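Protein induced by osmotic stress (Scheffersomyces stipitis CBS 6054, PDB 5YWL) probably reduces carbonyl substrates with NADP(H), as a Rossmann-fold oxidoreductase of the dihydroflavonol-4-reductase subfamily with likely cinnamyl-alcohol dehydrogenase activity. Local coordinates at residues F196-K201 and F235-D240; P229-T234 and T264-Q269. The protein carries 1 engineered substitution. All blocks are in the same frame, centred on the assembly; numbering follows the deposited sequence.

Contact 1. Residues F196-K201 and F235-D240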
loop_
_atom_site.group_PDB
_atom_site.type_symbol
_atom_site.label_atom_id
_atom_site.label_comp_id
_atom_site.label_asym_id
_atom_site.label_seq_id
_atom_site.Cartn_x
_atom_site.Cartn_y
_atom_site.Cartn_z
ATOM N N PHE A 196 3.307 -4.659 -7.020
ATOM C CA PHE A 196 3.916 -5.930 -7.375
ATOM C C PHE A 196 5.202 -6.120 -6.580
ATOM O O PHE A 196 5.789 -5.204 -6.113
ATOM C CB PHE A 196 4.319 -5.974 -8.832
ATOM C CG PHE A 196 3.205 -6.022 -9.821
ATOM C CD1 PHE A 196 2.811 -4.902 -10.470
ATOM C CD2 PHE A 196 2.711 -7.195 -10.242
ATOM C CE1 PHE A 196 1.843 -4.903 -11.417
ATOM C CE2 PHE A 196 1.757 -7.233 -11.219
ATOM C CZ PHE A 196 1.298 -6.055 -11.785
ATOM N N GLY A 197 5.640 -7.353 -6.483
ATOM C CA GLY A 197 6.846 -7.685 -5.815
ATOM C C GLY A 197 6.790 -8.777 -4.795
ATOM O O GLY A 197 5.768 -9.145 -4.360
ATOM N N PRO A 198 7.948 -9.315 -4.416
ATOM C CA PRO A 198 8.009 -10.448 -3.489
ATOM C C PRO A 198 7.533 -10.053 -2.127
ATOM O O PRO A 198 7.533 -8.930 -1.786
ATOM C CB PRO A 198 9.480 -10.731 -3.393
ATOM C CG PRO A 198 10.092 -9.423 -3.606
ATOM C CD PRO A 198 9.278 -8.778 -4.645
ATOM N N GLN A 199 7.092 -11.019 -1.385
ATOM C CA GLN A 199 6.788 -10.836 0.000
ATOM C C GLN A 199 8.053 -10.766 0.891
ATOM O O GLN A 199 9.062 -11.279 0.554
ATOM C CB GLN A 199 5.787 -11.863 0.480
ATOM C CG GLN A 199 4.487 -11.999 -0.309
ATOM C CD GLN A 199 3.294 -11.821 0.581
ATOM O OE1 GLN A 199 2.801 -10.724 0.819
ATOM N NE2 GLN A 199 2.853 -12.896 1.116
ATOM N N ALA A 200 7.944 -10.108 2.019
ATOM C CA ALA A 200 9.076 -9.873 2.868
ATOM C C ALA A 200 9.748 -11.173 3.373
ATOM O O ALA A 200 10.910 -11.237 3.411
ATOM C CB ALA A 200 8.732 -8.944 4.022
ATOM N N LYS A 201 8.942 -12.163 3.699
ATOM C CA LYS A 201 9.357 -13.500 4.108
ATOM C C LYS A 201 8.733 -14.645 3.305
ATOM O O LYS A 201 7.594 -14.712 3.059
ATOM C CB LYS A 201 9.002 -13.775 5.545
ATOM C CG LYS A 201 9.344 -12.720 6.515
ATOM C CD LYS A 201 10.805 -12.618 6.686
ATOM C CE LYS A 201 11.128 -12.285 8.107
ATOM N NZ LYS A 201 12.526 -12.666 8.336
ATOM N N PHE A 235 2.374 0.336 -12.440
ATOM C CA PHE A 235 2.868 -0.478 -11.367
ATOM C C PHE A 235 3.879 0.304 -10.529
ATOM O O PHE A 235 4.458 1.205 -11.006
ATOM C CB PHE A 235 3.435 -1.843 -11.882
ATOM C CG PHE A 235 4.952 -1.980 -11.786
ATOM C CD1 PHE A 235 5.753 -1.432 -12.721
ATOM C CD2 PHE A 235 5.519 -2.509 -10.684
ATOM C CE1 PHE A 235 7.126 -1.486 -12.601
ATOM C CE2 PHE A 235 6.867 -2.568 -10.530
ATOM C CZ PHE A 235 7.681 -2.059 -11.508
ATOM N N ILE A 236 4.110 -0.208 -9.345
ATOM C CA ILE A 236 5.204 0.078 -8.471
ATOM C C ILE A 236 5.613 -1.128 -7.641
ATOM O O ILE A 236 4.805 -1.844 -7.233
ATOM C CB ILE A 236 4.835 1.267 -7.521
ATOM C CG1 ILE A 236 6.044 1.776 -6.747
ATOM C CG2 ILE A 236 3.760 0.889 -6.571
ATOM C CD1 ILE A 236 7.149 2.387 -7.539
ATOM N N ASP A 237 6.877 -1.297 -7.388
ATOM C CA ASP A 237 7.389 -2.391 -6.559
ATOM C C ASP A 237 7.155 -2.159 -5.076
ATOM O O ASP A 237 7.392 -1.105 -4.585
ATOM C CB ASP A 237 8.865 -2.689 -6.830
ATOM C CG ASP A 237 9.349 -3.982 -6.167
ATOM O OD1 ASP A 237 9.658 -3.972 -5.015
ATOM O OD2 ASP A 237 9.414 -4.940 -6.848
ATOM N N VAL A 238 6.773 -3.197 -4.382
ATOM C CA VAL A 238 6.490 -3.098 -2.969
ATOM C C VAL A 238 7.697 -2.576 -2.165
ATOM O O VAL A 238 7.534 -1.943 -1.222
ATOM C CB VAL A 238 5.956 -4.384 -2.354
ATOM C CG1 VAL A 238 6.965 -5.501 -2.425
ATOM C CG2 VAL A 238 5.563 -4.157 -0.927
ATOM N N ARG A 239 8.878 -2.910 -2.599
ATOM C CA ARG A 239 10.085 -2.445 -1.966
ATOM C C ARG A 239 10.272 -0.907 -2.079
ATOM O O ARG A 239 10.684 -0.293 -1.186
ATOM C CB ARG A 239 11.312 -3.279 -2.409
ATOM C CG ARG A 239 11.249 -4.777 -2.000
ATOM C CD ARG A 239 12.091 -5.701 -2.852
ATOM N NE ARG A 239 11.634 -5.825 -4.181
ATOM C CZ ARG A 239 12.143 -6.633 -5.086
ATOM N NH1 ARG A 239 13.143 -7.422 -4.791
ATOM N NH2 ARG A 239 11.637 -6.677 -6.282
ATOM N N ASP A 240 9.959 -0.377 -3.243
ATOM C CA ASP A 240 9.946 1.051 -3.497
ATOM C C ASP A 240 8.898 1.786 -2.661
ATOM O O ASP A 240 9.165 2.798 -2.153
ATOM C CB ASP A 240 9.813 1.342 -4.985
ATOM C CG ASP A 240 11.030 0.822 -5.802
ATOM O OD1 ASP A 240 12.102 0.886 -5.267
ATOM O OD2 ASP A 240 10.850 0.339 -6.888
#
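The backbone of F196 is satisfied at both ends by the chain running parallel to it. Its N donates to I236 O at 3.2 Å in a nearly straight bond, and its O accepts from V238 N at 2.8 Å, so the two bonds straddle D237 in a parallel bridge. D237, the last residue of its strand, is also the N-cap of helix 238-250: OD1 takes the N-H of R239 at 2.8 Å, and aspartate suits the place because a carboxylate accepts an amide left over in the first turn. The same carboxylate is held side-on by the R239 guanidinium, NE to OD1 and NH2 to OD2. OD1 therefore has two donors, NE and the backbone N of R239, arriving from opposite faces of the carboxylate plane, while OD2 also meets S321 OG. With chi3 bent (-67°), the arginine chain folds back to D237 and lays one guanidinium face over P198, whose CD lies 3.6 Å from NH2. An alanine in place of R239 would probably leave the D237 carboxylate with less of its charge balanced and P198 without the flat group that covers it. G197 passes where a side chain would collide with V238 CG1. Two residues before D237, F235 CB abuts the edge of the F196 ring, 3.4 Å from CD1. Strands 194-196 and 234-237 pair here, and the contact touches helix 13-23, whose Y13, an NADP(+)-binding residue, bonds G197 O and packs on V238, as well as helix 318-330, where D324 pairs with R239 NH1.

Contact 2. Residues P229-T234 and T264-Q269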
loop_
_atom_site.group_PDB
_atom_site.type_symbol
_atom_site.label_atom_id
_atom_site.label_comp_id
_atom_site.label_asym_id
_atom_site.label_seq_id
_atom_site.Cartn_x
_atom_site.Cartn_y
_atom_site.Cartn_z
ATOM N N PRO A 229 -4.896 -11.512 -20.009
ATOM C CA PRO A 229 -5.595 -10.707 -19.038
ATOM C C PRO A 229 -5.698 -9.318 -19.465
ATOM O O PRO A 229 -4.835 -8.729 -20.051
ATOM C CB PRO A 229 -4.715 -10.778 -17.825
ATOM C CG PRO A 229 -3.966 -11.990 -17.985
ATOM C CD PRO A 229 -3.772 -12.203 -19.419
ATOM N N ALA A 230 -6.851 -8.821 -19.144
ATOM C CA ALA A 230 -7.289 -7.472 -19.354
ATOM C C ALA A 230 -6.591 -6.392 -18.549
ATOM O O ALA A 230 -6.555 -5.280 -18.961
ATOM C CB ALA A 230 -8.792 -7.375 -19.113
ATOM N N THR A 231 -6.137 -6.723 -17.373
ATOM C CA THR A 231 -5.748 -5.706 -16.446
ATOM C C THR A 231 -4.611 -4.832 -16.956
ATOM O O THR A 231 -3.705 -5.325 -17.563
ATOM C CB THR A 231 -5.503 -6.316 -15.082
ATOM O OG1 THR A 231 -4.299 -7.056 -15.072
ATOM C CG2 THR A 231 -6.677 -7.280 -14.713
ATOM N N THR A 232 -4.771 -3.526 -16.789
ATOM C CA THR A 232 -3.817 -2.509 -17.237
ATOM C C THR A 232 -3.798 -1.249 -16.359
ATOM O O THR A 232 -4.816 -0.832 -15.864
ATOM C CB THR A 232 -4.041 -2.129 -18.694
ATOM O OG1 THR A 232 -3.121 -1.130 -19.091
ATOM C CG2 THR A 232 -5.403 -1.620 -18.882
ATOM N N GLY A 233 -2.624 -0.674 -16.176
ATOM C CA GLY A 233 -2.406 0.481 -15.340
ATOM C C GLY A 233 -0.927 0.715 -15.114
ATOM O O GLY A 233 -0.141 0.178 -15.845
ATOM N N THR A 234 -0.582 1.486 -14.096
ATOM C CA THR A 234 0.784 1.643 -13.653
ATOM C C THR A 234 1.144 0.742 -12.489
ATOM O O THR A 234 0.358 0.458 -11.679
ATOM C CB THR A 234 1.181 3.095 -13.291
ATOM O OG1 THR A 234 0.378 3.606 -12.259
ATOM C CG2 THR A 234 1.091 3.957 -14.404
ATOM N N THR A 264 6.123 2.344 -14.229
ATOM C CA THR A 264 5.771 2.144 -15.631
ATOM C C THR A 264 4.380 1.496 -15.908
ATOM O O THR A 264 3.839 0.837 -15.091
ATOM C CB THR A 264 6.846 1.336 -16.358
ATOM O OG1 THR A 264 7.062 0.146 -15.674
ATOM C CG2 THR A 264 8.110 2.071 -16.455
ATOM N N ARG A 265 3.867 1.703 -17.089
ATOM C CA ARG A 265 2.630 1.122 -17.528
ATOM C C ARG A 265 2.781 -0.352 -17.929
ATOM O O ARG A 265 3.791 -0.752 -18.412
ATOM C CB ARG A 265 2.011 1.905 -18.667
ATOM C CG ARG A 265 1.486 3.241 -18.289
ATOM C CD ARG A 265 0.087 3.425 -18.737
ATOM N NE ARG A 265 -0.322 4.721 -18.346
ATOM C CZ ARG A 265 -1.439 4.995 -17.740
ATOM N NH1 ARG A 265 -1.704 6.189 -17.427
ATOM N NH2 ARG A 265 -2.284 4.089 -17.499
ATOM N N PHE A 266 1.752 -1.114 -17.710
ATOM C CA PHE A 266 1.707 -2.494 -18.072
ATOM C C PHE A 266 0.293 -2.900 -18.458
ATOM O O PHE A 266 -0.643 -2.292 -18.081
ATOM C CB PHE A 266 2.167 -3.377 -16.921
ATOM C CG PHE A 266 1.183 -3.437 -15.799
ATOM C CD1 PHE A 266 1.163 -2.462 -14.842
ATOM C CD2 PHE A 266 0.257 -4.438 -15.754
ATOM C CE1 PHE A 266 0.258 -2.477 -13.817
ATOM C CE2 PHE A 266 -0.675 -4.474 -14.736
ATOM C CZ PHE A 266 -0.678 -3.506 -13.766
ATOM N N ASN A 267 0.207 -3.988 -19.180
ATOM C CA ASN A 267 -1.002 -4.728 -19.359
ATOM C C ASN A 267 -0.755 -6.240 -19.256
ATOM O O ASN A 267 0.330 -6.653 -18.951
ATOM C CB ASN A 267 -1.763 -4.294 -20.595
ATOM C CG ASN A 267 -1.147 -4.778 -21.893
ATOM O OD1 ASN A 267 -0.415 -5.721 -21.935
ATOM N ND2 ASN A 267 -1.518 -4.157 -22.933
ATOM N N GLY A 268 -1.790 -7.036 -19.509
ATOM C CA GLY A 268 -1.710 -8.458 -19.397
ATOM C C GLY A 268 -0.652 -9.053 -20.307
ATOM O O GLY A 268 0.018 -9.935 -19.939
ATOM N N GLN A 269 -0.521 -8.518 -21.482
ATOM C CA GLN A 269 0.506 -8.921 -22.392
ATOM C C GLN A 269 1.932 -8.660 -21.847
ATOM O O GLN A 269 2.740 -9.506 -21.905
ATOM C CB GLN A 269 0.318 -8.297 -23.742
ATOM C CG GLN A 269 1.189 -8.915 -24.782
ATOM C CD GLN A 269 0.709 -10.249 -25.265
ATOM O OE1 GLN A 269 -0.318 -10.363 -25.790
ATOM N NE2 GLN A 269 1.465 -11.218 -25.056
HETATM O O HOH W 1 -3.797 -6.816 -21.838
HETATM O O HOH W 2 -2.502 1.533 -18.677
#
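F266 O is gripped by two donors from the opposing chain: T232 OG1 at 2.9 Å and G233 N at 3.2 Å. The amide approaches close to the direction of the C=O bond, whereas the hydroxyl comes in more bent and tilted from the carbonyl plane. Threonine fits here because its OG1, set anti to the backbone N (chi1 179°), reaches across to the carbonyl while still accepting from a water, which in turn accepts from R265 NH2. The return bond, F266 N to G233 O at 3.0 Å, completes a hydrogen-bonded antiparallel pair. In the next, non-hydrogen-bonded pair, the methyl CG2 of T234 lies 4.0 Å from R265 CG and also faces one side of the guanidinium. The polar ends of both go further afield, T234 OG1 to S262 and R265 NH2 to L135 O. F266 swings its ring back over the glycine, CG standing between the backbone N and the carbonyl carbon; G233 N lies over one ring face, and T234 C sits at the ring edge, 3.6 Å from CE1. G233 turns the corner with phi 168° and psi -162°, angles readily taken by glycine. At the other end P229 O receives a CA-H contact from G268, 3.2 Å away, and a water bridges that same oxygen to G268 N, weakly on the nitrogen side. A side chain on G268 would run into P229 O, so glycine suits this tight approach. N267, the N-cap of helix 268-278, offers OD1 to Q269 N in a weak capping bond. The arrangement is a short antiparallel pairing of G233 and T234 with F266 and R265, followed by a capped helix, outside the seven-stranded parallel sheet of the Rossmann fold.

In the fold
The two contacts have centres about 17 Å apart and are joined by one piece of chain: residues 229-234 of contact 2, after a corner at G233, lead directly on into 235-240 of contact 1. Along the sequence the segments alternate, 196-201, 229-234, 235-240, then 264-269. Strand 234-237 pairs parallel with 194-196 in a two-stranded sheet distinct from the seven-stranded Rossmann sheet, while its first residue, T234, and G233 before it pair antiparallel with R265 and F266. A probable bond from F235 N to T264 O and the edge-to-face rings of F196 and F266 join the contacts. From the G233 corner the chain leads to V238, beside the NADP(+)-binding residues Y13 and I195; contact 2 lies farther out.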